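Rhamnose ABC transporter, rhamnose-binding protein (Actinomyces odontolyticus ATCC 17982, PDB 5BQ3) probably binds a sugar, most likely rhamnose, as the solute-binding component of an ABC transporter. Local coordinates at residues 26-31 against 284-289; 32-37 against 44-49; 114-119 against 272-277; 296-299 against 305-308. All blocks are in the same frame, centred on the assembly; numbering follows the deposited sequence.

Interaction 1 (26-31 against 284-289); sequences SSQSIT and ALDSGA
Gln28 and Asp286 meet side chain to side chain where the parallel beta-sheet of a periplasmic binding protein lobe is flanked by helix 271-287. Gln28 lies at the approach to the strand that runs on through Ile30 and Thr31, and Asp286 lies in the last turn of the helix. The polar part is a hydrogen bond from Gln28 NE2 to Asp286 OD2, 2.8 Å long. The amide and carboxylate planes lie only 19° apart, yet NE2 approaches OD2 from above the carboxylate plane. Glutamine suits this surface site because it gives an N-H to an acidic partner without adding charge. With an alanine here, Asp286 OD2 would probably lose this donor and the carboxylate would be freer to turn. Around the pair, Asp286 also touches Lys112 and Val88, while Leu285 packs on Val114. The remaining share of the contact is van der Waals. A bend at chi2 (-79°) folds the glutamine chain so that its aliphatic part also lies beside the carboxylate, with Gln28 CG 3.3 Å from Asp286 OD2.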
loop_
_atom_site.group_PDB
_atom_site.type_symbol
_atom_site.label_atom_id
_atom_site.label_comp_id
_atom_site.label_asym_id
_atom_site.label_seq_id
_atom_site.Cartn_x
_atom_site.Cartn_y
_atom_site.Cartn_z
ATOM N N SER A 26 21.903 2.845 -19.910
ATOM C CA SER A 26 22.937 3.845 -19.622
ATOM C C SER A 26 22.703 5.175 -20.362
ATOM O O SER A 26 23.233 6.204 -19.940
ATOM C CB SER A 26 24.317 3.295 -19.971
ATOM O OG SER A 26 24.385 2.851 -21.317
ATOM N N SER A 27 21.908 5.147 -21.450
ATOM C CA SER A 27 21.574 6.306 -22.282
ATOM C C SER A 27 20.082 6.686 -22.183
ATOM O O SER A 27 19.680 7.732 -22.699
ATOM C CB SER A 27 21.929 6.014 -23.737
ATOM O OG SER A 27 21.225 4.881 -24.218
ATOM N N GLN A 28 19.275 5.839 -21.519
ATOM C CA GLN A 28 17.827 6.009 -21.379
ATOM C C GLN A 28 17.450 6.854 -20.153
ATOM O O GLN A 28 18.231 6.957 -19.206
ATOM C CB GLN A 28 17.132 4.638 -21.316
ATOM C CG GLN A 28 17.512 3.680 -22.452
ATOM C CD GLN A 28 16.794 3.974 -23.740
ATOM O OE1 GLN A 28 17.252 4.767 -24.566
ATOM N NE2 GLN A 28 15.664 3.323 -23.951
ATOM N N SER A 29 16.244 7.459 -20.185
ATOM C CA SER A 29 15.711 8.317 -19.123
ATOM C C SER A 29 14.488 7.704 -18.421
ATOM O O SER A 29 13.669 7.041 -19.061
ATOM C CB SER A 29 15.337 9.686 -19.684
ATOM O OG SER A 29 14.408 9.585 -20.750
ATOM N N ILE A 30 14.364 7.952 -17.102
ATOM C CA ILE A 30 13.260 7.475 -16.262
ATOM C C ILE A 30 12.604 8.670 -15.545
ATOM O O ILE A 30 13.304 9.573 -15.081
ATOM C CB ILE A 30 13.716 6.352 -15.269
ATOM C CG1 ILE A 30 12.502 5.654 -14.594
ATOM C CG2 ILE A 30 14.759 6.845 -14.239
ATOM C CD1 ILE A 30 12.790 4.301 -13.950
ATOM N N THR A 31 11.262 8.678 -15.482
ATOM C CA THR A 31 10.499 9.736 -14.818
ATOM C C THR A 31 9.426 9.115 -13.920
ATOM O O THR A 31 8.688 8.223 -14.347
ATOM C CB THR A 31 9.919 10.735 -15.834
ATOM O OG1 THR A 31 10.995 11.324 -16.564
ATOM C CG2 THR A 31 9.120 11.844 -15.170
ATOM N N ALA A 284 14.006 -3.305 -16.885
ATOM C CA ALA A 284 13.941 -4.647 -17.466
ATOM C C ALA A 284 13.122 -4.658 -18.765
ATOM O O ALA A 284 13.494 -5.353 -19.712
ATOM C CB ALA A 284 13.341 -5.614 -16.462
ATOM N N LEU A 285 12.020 -3.875 -18.812
ATOM C CA LEU A 285 11.152 -3.749 -19.987
ATOM C C LEU A 285 11.846 -2.963 -21.107
ATOM O O LEU A 285 11.723 -3.323 -22.280
ATOM C CB LEU A 285 9.826 -3.054 -19.616
ATOM C CG LEU A 285 8.777 -3.876 -18.862
ATOM C CD1 LEU A 285 7.853 -2.972 -18.075
ATOM C CD2 LEU A 285 7.967 -4.745 -19.806
ATOM N N ASP A 286 12.568 -1.891 -20.734
ATOM C CA ASP A 286 13.273 -0.999 -21.652
ATOM C C ASP A 286 14.525 -1.646 -22.257
ATOM O O ASP A 286 14.827 -1.385 -23.424
ATOM C CB ASP A 286 13.655 0.297 -20.925
ATOM C CG ASP A 286 13.826 1.504 -21.820
ATOM O OD1 ASP A 286 13.069 1.624 -22.813
ATOM O OD2 ASP A 286 14.661 2.363 -21.494
ATOM N N SER A 287 15.258 -2.466 -21.474
ATOM C CA SER A 287 16.465 -3.158 -21.945
ATOM C C SER A 287 16.118 -4.318 -22.886
ATOM O O SER A 287 16.920 -4.658 -23.758
ATOM C CB SER A 287 17.294 -3.670 -20.772
ATOM O OG SER A 287 16.559 -4.580 -19.971
ATOM N N GLY A 288 14.935 -4.903 -22.700
ATOM C CA GLY A 288 14.440 -6.018 -23.499
ATOM C C GLY A 288 14.553 -7.368 -22.819
ATOM O O GLY A 288 14.385 -8.400 -23.474
ATOM N N ALA A 289 14.835 -7.370 -21.495
ATOM C CA ALA A 289 14.977 -8.575 -20.674
ATOM C C ALA A 289 13.638 -9.300 -20.512
ATOM O O ALA A 289 13.614 -10.530 -20.449
ATOM C CB ALA A 289 15.543 -8.213 -19.310
#

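Interaction 2 (32-37 against 44-49); sequences FIPKQL and VMLGGG
Phe32 and Pro34 on one side and Leu46 and Gly49 on the other form the close part of this contact, which joins strand 29-33 and the loop after it to the following helix, 40-56. Leu46 uses its two methyls differently: CD2 serves both Phe32 CB, at 3.7 Å, and the proline ring, while CD1 meets the ring alone, 3.8 Å from Pro34 CG. The leucine and proline side chains cross at about a right angle. Branched leucine suits a place between two such neighbours. Phe32 has CG anti to its carbonyl carbon (chi1 -56°), which sends the ring along the helix to the backbone of Gly49, with CZ 3.3 Å from Gly49 O. Glycine fits there because a CB would fall 2.7 Å from Phe32 CE2, a clash. Beyond Pro34 the fit slackens. Met45, present as selenomethionine, brings only its CE methyl to within 4.5 Å of Pro34 CB, and the chain of Lys35 leads away from the helix to Ser118. Gln36 is partly exposed. The contact belongs to the first beta-alpha-beta crossover of the Rossmann-like lobe: Phe32 lies against Val61 and Val63 of strand 60-63 and Val90 of strand 88-91, while Phe32 and Met45 also reach helix 271-287 at Ala279 and Leu274.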
loop_
_atom_site.group_PDB
_atom_site.type_symbol
_atom_site.label_atom_id
_atom_site.label_comp_id
_atom_site.label_asym_id
_atom_site.label_seq_id
_atom_site.Cartn_x
_atom_site.Cartn_y
_atom_site.Cartn_z
ATOM N N PHE A 32 9.362 9.601 -12.670
ATOM C CA PHE A 32 8.415 9.169 -11.643
ATOM C C PHE A 32 7.356 10.254 -11.450
ATOM O O PHE A 32 7.699 11.402 -11.163
ATOM C CB PHE A 32 9.147 8.865 -10.317
ATOM C CG PHE A 32 10.262 7.850 -10.417
ATOM C CD1 PHE A 32 11.556 8.244 -10.736
ATOM C CD2 PHE A 32 10.022 6.503 -10.181
ATOM C CE1 PHE A 32 12.583 7.301 -10.851
ATOM C CE2 PHE A 32 11.047 5.565 -10.285
ATOM C CZ PHE A 32 12.321 5.969 -10.623
ATOM N N ILE A 33 6.073 9.904 -11.660
ATOM C CA ILE A 33 4.960 10.835 -11.500
ATOM C C ILE A 33 4.078 10.362 -10.327
ATOM O O ILE A 33 3.298 9.420 -10.485
ATOM C CB ILE A 33 4.139 11.071 -12.809
ATOM C CG1 ILE A 33 5.051 11.485 -13.992
ATOM C CG2 ILE A 33 3.030 12.121 -12.576
ATOM C CD1 ILE A 33 4.458 11.261 -15.375
ATOM N N PRO A 34 4.179 11.012 -9.141
ATOM C CA PRO A 34 3.304 10.618 -8.024
ATOM C C PRO A 34 1.901 11.209 -8.188
ATOM O O PRO A 34 1.671 11.999 -9.110
ATOM C CB PRO A 34 4.027 11.193 -6.802
ATOM C CG PRO A 34 4.731 12.400 -7.317
ATOM C CD PRO A 34 5.040 12.161 -8.776
ATOM N N LYS A 35 0.968 10.840 -7.289
ATOM C CA LYS A 35 -0.406 11.351 -7.283
ATOM C C LYS A 35 -0.420 12.869 -7.068
ATOM O O LYS A 35 -1.198 13.589 -7.697
ATOM C CB LYS A 35 -1.217 10.668 -6.169
ATOM C CG LYS A 35 -1.701 9.268 -6.493
ATOM C CD LYS A 35 -2.561 8.732 -5.363
ATOM C CE LYS A 35 -3.216 7.432 -5.733
ATOM N NZ LYS A 35 -4.068 6.909 -4.636
ATOM N N GLN A 36 0.470 13.337 -6.182
ATOM C CA GLN A 36 0.637 14.721 -5.752
ATOM C C GLN A 36 2.092 14.935 -5.319
ATOM O O GLN A 36 2.713 14.009 -4.792
ATOM C CB GLN A 36 -0.342 14.978 -4.580
ATOM C CG GLN A 36 -0.388 16.393 -4.026
ATOM C CD GLN A 36 -1.391 16.521 -2.905
ATOM O OE1 GLN A 36 -2.448 17.145 -3.051
ATOM N NE2 GLN A 36 -1.083 15.937 -1.755
ATOM N N LEU A 37 2.633 16.142 -5.544
ATOM C CA LEU A 37 3.992 16.483 -5.125
ATOM C C LEU A 37 4.038 16.833 -3.637
ATOM O O LEU A 37 3.040 17.301 -3.076
ATOM C CB LEU A 37 4.557 17.662 -5.941
ATOM C CG LEU A 37 5.072 17.386 -7.356
ATOM C CD1 LEU A 37 5.552 18.669 -7.993
ATOM C CD2 LEU A 37 6.215 16.368 -7.360
ATOM N N VAL A 44 8.767 8.997 0.106
ATOM C CA VAL A 44 9.566 7.842 0.547
ATOM C C VAL A 44 9.604 6.825 -0.613
ATOM O O VAL A 44 10.658 6.262 -0.900
ATOM C CB VAL A 44 9.026 7.223 1.869
ATOM C CG1 VAL A 44 9.803 5.969 2.262
ATOM C CG2 VAL A 44 9.060 8.239 3.004
HETATM N N MSE A 45 8.451 6.640 -1.295
HETATM C CA MSE A 45 8.271 5.771 -2.461
HETATM C C MSE A 45 9.113 6.297 -3.634
HETATM O O MSE A 45 9.790 5.506 -4.294
HETATM C CB MSE A 45 6.773 5.692 -2.826
HETATM C CG MSE A 45 6.460 4.898 -4.100
HETATM SE SE MSE A 45 4.630 5.179 -4.758
HETATM C CE MSE A 45 4.714 7.097 -5.179
ATOM N N LEU A 46 9.095 7.632 -3.866
ATOM C CA LEU A 46 9.880 8.291 -4.921
ATOM C C LEU A 46 11.383 8.170 -4.639
ATOM O O LEU A 46 12.157 7.911 -5.565
ATOM C CB LEU A 46 9.495 9.775 -5.080
ATOM C CG LEU A 46 8.068 10.095 -5.533
ATOM C CD1 LEU A 46 7.697 11.521 -5.162
ATOM C CD2 LEU A 46 7.890 9.883 -7.018
ATOM N N GLY A 47 11.763 8.337 -3.366
ATOM C CA GLY A 47 13.138 8.230 -2.890
ATOM C C GLY A 47 13.761 6.873 -3.159
ATOM O O GLY A 47 14.935 6.795 -3.529
ATOM N N GLY A 48 12.964 5.816 -2.990
ATOM C CA GLY A 48 13.359 4.435 -3.254
ATOM C C GLY A 48 13.516 4.162 -4.738
ATOM O O GLY A 48 14.365 3.360 -5.140
ATOM N N GLY A 49 12.699 4.845 -5.541
ATOM C CA GLY A 49 12.708 4.759 -6.995
ATOM C C GLY A 49 13.932 5.405 -7.602
ATOM O O GLY A 49 14.541 4.839 -8.516
#

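Interaction 3 (114-119 against 272-277); sequences VTFDSD and AQLGYV
Leu274 reaches from its helix to the end of strand 112-116, where it meets Phe116 and Asp117 with different atoms. Its CG is 4.0 Å from Phe116 CB, so the leucine packs against the root of the aromatic side chain. The branch tip CD2 goes on to Asp117, 3.7 Å from CB and close to the backbone N. This reach follows from Leu274 chi1 of 176°, with CG opposite the backbone N. Phe116 holds its CG between backbone N and carbonyl carbon (chi1 65°), and the ring presents an edge to the helix: Gly275 CA lies near the ring plane, 3.9 Å from CE2. With no side chain, Gly275 offers its CA itself to the ring edge. The setting is the Rossmann-like lobe of a type I periplasmic binding protein, in which helix 271-287 packs across the parallel sheet. At its C-terminal end strand 112-116 gives way to a gamma-turn: Asp117 has positive phi (70°), and a weak hydrogen bond runs from Ser118 N to Phe116 O. Across the turn, Thr115 OG1 donates to Asp119 OD1 over 2.7 Å, and Asp119 is also salt-bridged to Arg125. Cutting Leu274 back to an alanine is likely to open a gap beside Asp117 and take away the leucine CG that packs on Phe116 CB. Two further surfaces border Leu274: Ile129 of strand 127-130 and Met45 of helix 40-56, which also touches Phe116.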
loop_
_atom_site.group_PDB
_atom_site.type_symbol
_atom_site.label_atom_id
_atom_site.label_comp_id
_atom_site.label_asym_id
_atom_site.label_seq_id
_atom_site.Cartn_x
_atom_site.Cartn_y
_atom_site.Cartn_z
ATOM N N VAL A 114 4.944 1.924 -16.468
ATOM C CA VAL A 114 4.894 1.113 -15.254
ATOM C C VAL A 114 4.050 1.870 -14.224
ATOM O O VAL A 114 4.345 3.023 -13.922
ATOM C CB VAL A 114 6.320 0.774 -14.721
ATOM C CG1 VAL A 114 6.265 0.053 -13.377
ATOM C CG2 VAL A 114 7.110 -0.048 -15.735
ATOM N N THR A 115 2.987 1.239 -13.714
ATOM C CA THR A 115 2.145 1.852 -12.688
ATOM C C THR A 115 2.511 1.250 -11.332
ATOM O O THR A 115 2.880 0.083 -11.268
ATOM C CB THR A 115 0.646 1.715 -13.004
ATOM O OG1 THR A 115 0.330 0.348 -13.259
ATOM C CG2 THR A 115 0.208 2.583 -14.174
ATOM N N PHE A 116 2.449 2.053 -10.259
ATOM C CA PHE A 116 2.757 1.598 -8.901
ATOM C C PHE A 116 1.804 2.257 -7.889
ATOM O O PHE A 116 1.264 3.324 -8.171
ATOM C CB PHE A 116 4.254 1.799 -8.536
ATOM C CG PHE A 116 4.896 3.174 -8.433
ATOM C CD1 PHE A 116 4.266 4.305 -8.947
ATOM C CD2 PHE A 116 6.150 3.329 -7.853
ATOM C CE1 PHE A 116 4.868 5.564 -8.857
ATOM C CE2 PHE A 116 6.752 4.590 -7.765
ATOM C CZ PHE A 116 6.109 5.697 -8.273
ATOM N N ASP A 117 1.559 1.590 -6.739
ATOM C CA ASP A 117 0.644 2.008 -5.656
ATOM C C ASP A 117 -0.817 1.886 -6.150
ATOM O O ASP A 117 -1.527 0.970 -5.725
ATOM C CB ASP A 117 0.978 3.428 -5.117
ATOM C CG ASP A 117 0.002 4.012 -4.111
ATOM O OD1 ASP A 117 -0.293 3.332 -3.101
ATOM O OD2 ASP A 117 -0.415 5.174 -4.298
ATOM N N SER A 118 -1.240 2.783 -7.067
ATOM C CA SER A 118 -2.568 2.786 -7.668
ATOM C C SER A 118 -2.458 2.577 -9.177
ATOM O O SER A 118 -1.710 3.287 -9.857
ATOM C CB SER A 118 -3.307 4.079 -7.348
ATOM O OG SER A 118 -3.596 4.145 -5.963
ATOM N N ASP A 119 -3.201 1.583 -9.684
ATOM C CA ASP A 119 -3.211 1.187 -11.084
ATOM C C ASP A 119 -4.145 2.035 -11.947
ATOM O O ASP A 119 -5.042 2.720 -11.443
ATOM C CB ASP A 119 -3.639 -0.295 -11.195
ATOM C CG ASP A 119 -3.214 -1.008 -12.475
ATOM O OD1 ASP A 119 -2.250 -0.537 -13.131
ATOM O OD2 ASP A 119 -3.832 -2.046 -12.811
ATOM N N ALA A 272 9.211 2.713 0.037
ATOM C CA ALA A 272 10.522 2.786 -0.620
ATOM C C ALA A 272 10.802 1.534 -1.468
ATOM O O ALA A 272 11.426 1.644 -2.528
ATOM C CB ALA A 272 11.617 2.961 0.418
ATOM N N GLN A 273 10.334 0.354 -1.001
ATOM C CA GLN A 273 10.483 -0.929 -1.694
ATOM C C GLN A 273 9.647 -0.960 -2.979
ATOM O O GLN A 273 10.065 -1.574 -3.961
ATOM C CB GLN A 273 10.070 -2.089 -0.780
ATOM C CG GLN A 273 11.020 -2.354 0.384
ATOM C CD GLN A 273 10.618 -3.564 1.197
ATOM O OE1 GLN A 273 9.442 -3.791 1.509
ATOM N NE2 GLN A 273 11.601 -4.352 1.593
ATOM N N LEU A 274 8.467 -0.306 -2.967
ATOM C CA LEU A 274 7.554 -0.230 -4.105
ATOM C C LEU A 274 8.193 0.549 -5.270
ATOM O O LEU A 274 8.144 0.078 -6.406
ATOM C CB LEU A 274 6.217 0.407 -3.678
ATOM C CG LEU A 274 5.178 0.658 -4.769
ATOM C CD1 LEU A 274 4.484 -0.628 -5.178
ATOM C CD2 LEU A 274 4.170 1.657 -4.305
ATOM N N GLY A 275 8.787 1.705 -4.970
ATOM C CA GLY A 275 9.479 2.535 -5.951
ATOM C C GLY A 275 10.725 1.855 -6.488
ATOM O O GLY A 275 11.045 1.988 -7.673
ATOM N N TYR A 276 11.414 1.092 -5.613
ATOM C CA TYR A 276 12.624 0.321 -5.906
ATOM C C TYR A 276 12.342 -0.758 -6.963
ATOM O O TYR A 276 13.035 -0.795 -7.979
ATOM C CB TYR A 276 13.179 -0.311 -4.611
ATOM C CG TYR A 276 14.587 -0.851 -4.725
ATOM C CD1 TYR A 276 15.689 -0.054 -4.426
ATOM C CD2 TYR A 276 14.820 -2.177 -5.080
ATOM C CE1 TYR A 276 16.989 -0.549 -4.526
ATOM C CE2 TYR A 276 16.114 -2.684 -5.179
ATOM C CZ TYR A 276 17.196 -1.867 -4.901
ATOM O OH TYR A 276 18.470 -2.373 -4.996
ATOM N N VAL A 277 11.315 -1.610 -6.734
ATOM C CA VAL A 277 10.894 -2.700 -7.631
ATOM C C VAL A 277 10.414 -2.118 -8.974
ATOM O O VAL A 277 10.779 -2.649 -10.024
ATOM C CB VAL A 277 9.813 -3.613 -6.968
ATOM C CG1 VAL A 277 9.237 -4.630 -7.954
ATOM C CG2 VAL A 277 10.378 -4.334 -5.746
#

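Interaction 4 (296-299 against 305-308); sequences EKFT and ERTI
Phe298 turns one face of its ring to Arg306, whose CB makes a CH-pi contact 4.2 Å from the ring centroid and 28° off the normal. The guanidinium itself leads away, its plane 43° from that of the ring. Such cross-strand pairing suits the beta-hairpin of strands 297-299 and 305-307, which run antiparallel, and Phe298 and Arg306 are its hydrogen-bonded pair: Phe298 N to Arg306 O and Arg306 N to Phe298 O. Aromatic Phe298 is buried, lying against Val277, Ala281 and Ala284 of helix 271-287. Arg306 NH1 bonds to Glu305 O, with that oxygen in the guanidinium plane, and to Leu303 O in the turn. Charged and polar residues occupy the other face. Lys297, bent at chi3 (85°), crosses Glu305 at about a right angle; its NZ makes a salt bridge of 3.0 Å to OE1, coming from above the carboxylate plane. Their long chains can reach across neighbouring strands and pair opposite charges where solvent is near. At the open end of the hairpin Ile308 N donates to Glu296 O, while the Glu296 carboxylate turns away to the backbone N of Gly292 and Glu293. There Ile308 CD1 meets Glu296 CB at 3.7 Å.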
loop_
_atom_site.group_PDB
_atom_site.type_symbol
_atom_site.label_atom_id
_atom_site.label_comp_id
_atom_site.label_asym_id
_atom_site.label_seq_id
_atom_site.Cartn_x
_atom_site.Cartn_y
_atom_site.Cartn_z
ATOM N N GLU A 296 6.870 -14.318 -16.588
ATOM C CA GLU A 296 8.234 -13.810 -16.758
ATOM C C GLU A 296 8.831 -13.357 -15.421
ATOM O O GLU A 296 8.095 -12.975 -14.509
ATOM C CB GLU A 296 8.271 -12.651 -17.768
ATOM C CG GLU A 296 8.154 -13.082 -19.221
ATOM C CD GLU A 296 8.416 -11.984 -20.234
ATOM O OE1 GLU A 296 7.714 -10.948 -20.191
ATOM O OE2 GLU A 296 9.311 -12.171 -21.090
ATOM N N LYS A 297 10.170 -13.403 -15.317
ATOM C CA LYS A 297 10.912 -13.028 -14.114
ATOM C C LYS A 297 11.949 -11.949 -14.394
ATOM O O LYS A 297 12.589 -11.957 -15.449
ATOM C CB LYS A 297 11.604 -14.251 -13.502
ATOM C CG LYS A 297 10.660 -15.213 -12.795
ATOM C CD LYS A 297 11.402 -16.404 -12.210
ATOM C CE LYS A 297 11.978 -16.125 -10.848
ATOM N NZ LYS A 297 13.044 -17.103 -10.514
ATOM N N PHE A 298 12.131 -11.036 -13.423
ATOM C CA PHE A 298 13.101 -9.942 -13.478
ATOM C C PHE A 298 13.766 -9.759 -12.109
ATOM O O PHE A 298 13.137 -10.027 -11.084
ATOM C CB PHE A 298 12.439 -8.632 -13.960
ATOM C CG PHE A 298 11.481 -7.964 -12.998
ATOM C CD1 PHE A 298 10.152 -8.359 -12.928
ATOM C CD2 PHE A 298 11.902 -6.912 -12.191
ATOM C CE1 PHE A 298 9.270 -7.737 -12.043
ATOM C CE2 PHE A 298 11.020 -6.298 -11.301
ATOM C CZ PHE A 298 9.709 -6.708 -11.239
ATOM N N THR A 299 15.030 -9.303 -12.095
ATOM C CA THR A 299 15.781 -9.062 -10.863
ATOM C C THR A 299 15.502 -7.628 -10.389
ATOM O O THR A 299 15.643 -6.675 -11.159
ATOM C CB THR A 299 17.283 -9.351 -11.064
ATOM O OG1 THR A 299 17.436 -10.618 -11.704
ATOM C CG2 THR A 299 18.060 -9.355 -9.753
ATOM N N GLU A 305 14.705 -11.590 -7.139
ATOM C CA GLU A 305 13.848 -11.733 -8.319
ATOM C C GLU A 305 12.352 -11.624 -7.981
ATOM O O GLU A 305 11.947 -11.860 -6.841
ATOM C CB GLU A 305 14.128 -13.063 -9.041
ATOM C CG GLU A 305 15.401 -13.041 -9.866
ATOM C CD GLU A 305 15.503 -14.116 -10.928
ATOM O OE1 GLU A 305 15.499 -15.317 -10.567
ATOM O OE2 GLU A 305 15.623 -13.758 -12.121
ATOM N N ARG A 306 11.541 -11.243 -8.988
ATOM C CA ARG A 306 10.081 -11.109 -8.907
ATOM C C ARG A 306 9.430 -11.685 -10.162
ATOM O O ARG A 306 9.998 -11.570 -11.248
ATOM C CB ARG A 306 9.651 -9.636 -8.722
ATOM C CG ARG A 306 10.008 -8.997 -7.377
ATOM C CD ARG A 306 9.280 -9.611 -6.188
ATOM N NE ARG A 306 9.492 -8.846 -4.956
ATOM C CZ ARG A 306 10.559 -8.956 -4.168
ATOM N NH1 ARG A 306 11.537 -9.797 -4.473
ATOM N NH2 ARG A 306 10.658 -8.219 -3.071
ATOM N N THR A 307 8.240 -12.288 -10.018
ATOM C CA THR A 307 7.488 -12.881 -11.129
ATOM C C THR A 307 6.280 -11.997 -11.482
ATOM O O THR A 307 5.611 -11.473 -10.587
ATOM C CB THR A 307 7.064 -14.330 -10.781
ATOM O OG1 THR A 307 8.224 -15.094 -10.464
ATOM C CG2 THR A 307 6.326 -15.033 -11.920
ATOM N N ILE A 308 6.010 -11.846 -12.792
ATOM C CA ILE A 308 4.858 -11.106 -13.308
ATOM C C ILE A 308 3.659 -12.057 -13.233
ATOM O O ILE A 308 3.652 -13.102 -13.890
ATOM C CB ILE A 308 5.111 -10.548 -14.743
ATOM C CG1 ILE A 308 6.324 -9.594 -14.768
ATOM C CG2 ILE A 308 3.856 -9.862 -15.303
ATOM C CD1 ILE A 308 7.068 -9.539 -16.072
#

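Interactions 2 and 3 lie in the core of the lobe and are almost wholly apolar: they bring helices 40-56 and 271-287 onto one parallel sheet, and they touch where Met45 meets Leu274 and Phe116. They lie about 9 Å apart, centre to centre. Interaction 1 lies at the surface and rests on one amide-carboxylate pair, yet it shares strand 29-33 with interaction 2 and helix 271-287 with interaction 3. Interaction 4 is partly buried and differs in kind, being held by backbone bonds and a salt bridge. Its Phe298 nonetheless joins it to the same helix, by touching Ala284 of interaction 1 and Val277 of interaction 3.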